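Local coordinates for protein Tas1 (Pseudomonas aeruginosa, PDB 6OX6) that pyrophosphorylates adenosine nucleotides to make (p)ppApp, a type VI secretion toxin activity that depletes ADP and ATP in competitor cells, at residues N310-E315 and N320-E325. Numbering follows the deposited sequence.
Sequences NTIIVE and NTVAAE
Val322 carries the helical side of this contact alone, meeting Ile312 and Val314 of 310-315 with one methyl each. The contact is purely apolar: no hydrogen bond crosses between the segments, and the summed buried surface is a modest 112 Å². Val322 CG1 lies 4.1 Å from Ile312 CD1, while its other branch, CG2, is 4.0 Å from Val314 CG2. Both are ordinary van der Waals separations.

Val314 and Val322 meet tip to tip, methyl against methyl, whereas the side chains of Ile312 and Val322 run at a slant to each other and touch through the far end of the isoleucine. That reach follows from its extended chain, with chi2 at 174° carrying CD1 well out from the strand. In Val322, chi1 of 180° sets CG1 anti to the backbone N and CG2 anti to the carbonyl carbon, dividing its fork between the two partners. Ile312 and Val314, two positions apart, both direct their CB toward the helix, as expected for one face of an extended chain. The nearest backbone pair, Val314 CA and Val322 CA, is still 8.4 Å apart, so side chains alone bridge the gap.

All three residues are buried. Val364 of strand 359-365 touches both Val314 and Val322, and Ile312 also packs on Ala267 and Ala271 of helix 256-273. The contact thus packs helix 319-328 against the same face of the mixed sheet as helix 256-273, as the connecting helix of a beta-alpha-beta crossover from strand 308-313 to the parallel strand 332-336, with strands 359-365 and 347-353 lying between them.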
loop_
_atom_site.group_PDB
_atom_site.type_symbol
_atom_site.label_atom_id
_atom_site.label_comp_id
_atom_site.label_asym_id
_atom_site.label_seq_id
_atom_site.Cartn_x
_atom_site.Cartn_y
_atom_site.Cartn_z
ATOM N N ASN A 310 -3.821 -11.198 -2.625
ATOM C CA ASN A 310 -3.388 -12.206 -1.671
ATOM C C ASN A 310 -2.037 -11.800 -1.098
ATOM O O ASN A 310 -1.480 -10.750 -1.429
ATOM C CB ASN A 310 -3.348 -13.610 -2.287
ATOM C CG ASN A 310 -2.503 -13.681 -3.526
ATOM O OD1 ASN A 310 -1.331 -13.290 -3.516
ATOM N ND2 ASN A 310 -3.063 -14.262 -4.592
ATOM N N THR A 311 -1.538 -12.618 -0.193
ATOM C CA THR A 311 -0.274 -12.382 0.482
ATOM C C THR A 311 0.568 -13.643 0.379
ATOM O O THR A 311 0.071 -14.750 0.624
ATOM C CB THR A 311 -0.480 -12.014 1.982
ATOM O OG1 THR A 311 -1.379 -10.901 2.103
ATOM C CG2 THR A 311 0.836 -11.639 2.636
ATOM N N ILE A 312 1.842 -13.475 0.042
ATOM C CA ILE A 312 2.795 -14.571 0.072
ATOM C C ILE A 312 3.676 -14.408 1.303
ATOM O O ILE A 312 4.311 -13.365 1.503
ATOM C CB ILE A 312 3.628 -14.625 -1.211
ATOM C CG1 ILE A 312 2.712 -14.816 -2.425
ATOM C CG2 ILE A 312 4.659 -15.714 -1.108
ATOM C CD1 ILE A 312 3.435 -14.744 -3.770
ATOM N N ILE A 313 3.692 -15.422 2.152
ATOM C CA ILE A 313 4.492 -15.393 3.373
ATOM C C ILE A 313 5.636 -16.364 3.167
ATOM O O ILE A 313 5.406 -17.560 2.955
ATOM C CB ILE A 313 3.662 -15.755 4.619
ATOM C CG1 ILE A 313 2.501 -14.772 4.801
ATOM C CG2 ILE A 313 4.529 -15.807 5.884
ATOM C CD1 ILE A 313 1.185 -15.302 4.258
ATOM N N VAL A 314 6.866 -15.849 3.188
ATOM C CA VAL A 314 8.060 -16.677 3.061
ATOM C C VAL A 314 9.069 -16.175 4.078
ATOM O O VAL A 314 8.924 -15.091 4.640
ATOM C CB VAL A 314 8.648 -16.648 1.631
ATOM C CG1 VAL A 314 7.760 -17.447 0.660
ATOM C CG2 VAL A 314 8.801 -15.207 1.137
ATOM N N GLU A 315 10.103 -16.976 4.316
ATOM C CA GLU A 315 11.138 -16.557 5.250
ATOM C C GLU A 315 11.856 -15.315 4.729
ATOM O O GLU A 315 11.807 -14.990 3.536
ATOM C CB GLU A 315 12.121 -17.693 5.496
ATOM C CG GLU A 315 11.455 -18.882 6.142
ATOM C CD GLU A 315 10.924 -18.566 7.550
ATOM O OE1 GLU A 315 11.457 -17.643 8.221
ATOM O OE2 GLU A 315 9.966 -19.243 7.983
ATOM N N ASN A 320 12.972 -11.247 -1.119
ATOM C CA ASN A 320 13.595 -10.625 -2.275
ATOM C C ASN A 320 13.520 -11.526 -3.495
ATOM O O ASN A 320 13.238 -11.060 -4.599
ATOM C CB ASN A 320 15.052 -10.270 -1.973
ATOM C CG ASN A 320 15.183 -9.222 -0.885
ATOM O OD1 ASN A 320 14.294 -8.391 -0.698
ATOM N ND2 ASN A 320 16.295 -9.256 -0.161
ATOM N N THR A 321 13.769 -12.817 -3.300
ATOM C CA THR A 321 13.707 -13.744 -4.431
ATOM C C THR A 321 12.315 -13.744 -5.041
ATOM O O THR A 321 12.162 -13.636 -6.264
ATOM C CB THR A 321 14.101 -15.151 -3.997
ATOM O OG1 THR A 321 15.348 -15.092 -3.300
ATOM C CG2 THR A 321 14.252 -16.047 -5.202
ATOM N N VAL A 322 11.281 -13.816 -4.184
ATOM C CA VAL A 322 9.893 -13.766 -4.646
ATOM C C VAL A 322 9.586 -12.446 -5.346
ATOM O O VAL A 322 8.862 -12.421 -6.351
ATOM C CB VAL A 322 8.925 -13.996 -3.474
ATOM C CG1 VAL A 322 7.494 -13.926 -3.984
ATOM C CG2 VAL A 322 9.211 -15.331 -2.807
ATOM N N ALA A 323 10.090 -11.328 -4.806
ATOM C CA ALA A 323 9.916 -10.031 -5.458
ATOM C C ALA A 323 10.394 -10.062 -6.908
ATOM O O ALA A 323 9.693 -9.603 -7.823
ATOM C CB ALA A 323 10.667 -8.952 -4.679
ATOM N N ALA A 324 11.607 -10.577 -7.126
ATOM C CA ALA A 324 12.167 -10.667 -8.478
ATOM C C ALA A 324 11.304 -11.545 -9.377
ATOM O O ALA A 324 11.179 -11.290 -10.582
ATOM C CB ALA A 324 13.586 -11.222 -8.412
ATOM N N GLU A 325 10.693 -12.563 -8.779
ATOM C CA GLU A 325 9.832 -13.483 -9.510
ATOM C C GLU A 325 8.598 -12.774 -10.059
ATOM O O GLU A 325 8.229 -12.969 -11.218
ATOM C CB GLU A 325 9.411 -14.649 -8.612
ATOM C CG GLU A 325 10.005 -15.989 -9.016
ATOM C CD GLU A 325 11.201 -16.376 -8.169
ATOM O OE1 GLU A 325 11.003 -17.012 -7.114
ATOM O OE2 GLU A 325 12.340 -16.043 -8.559
#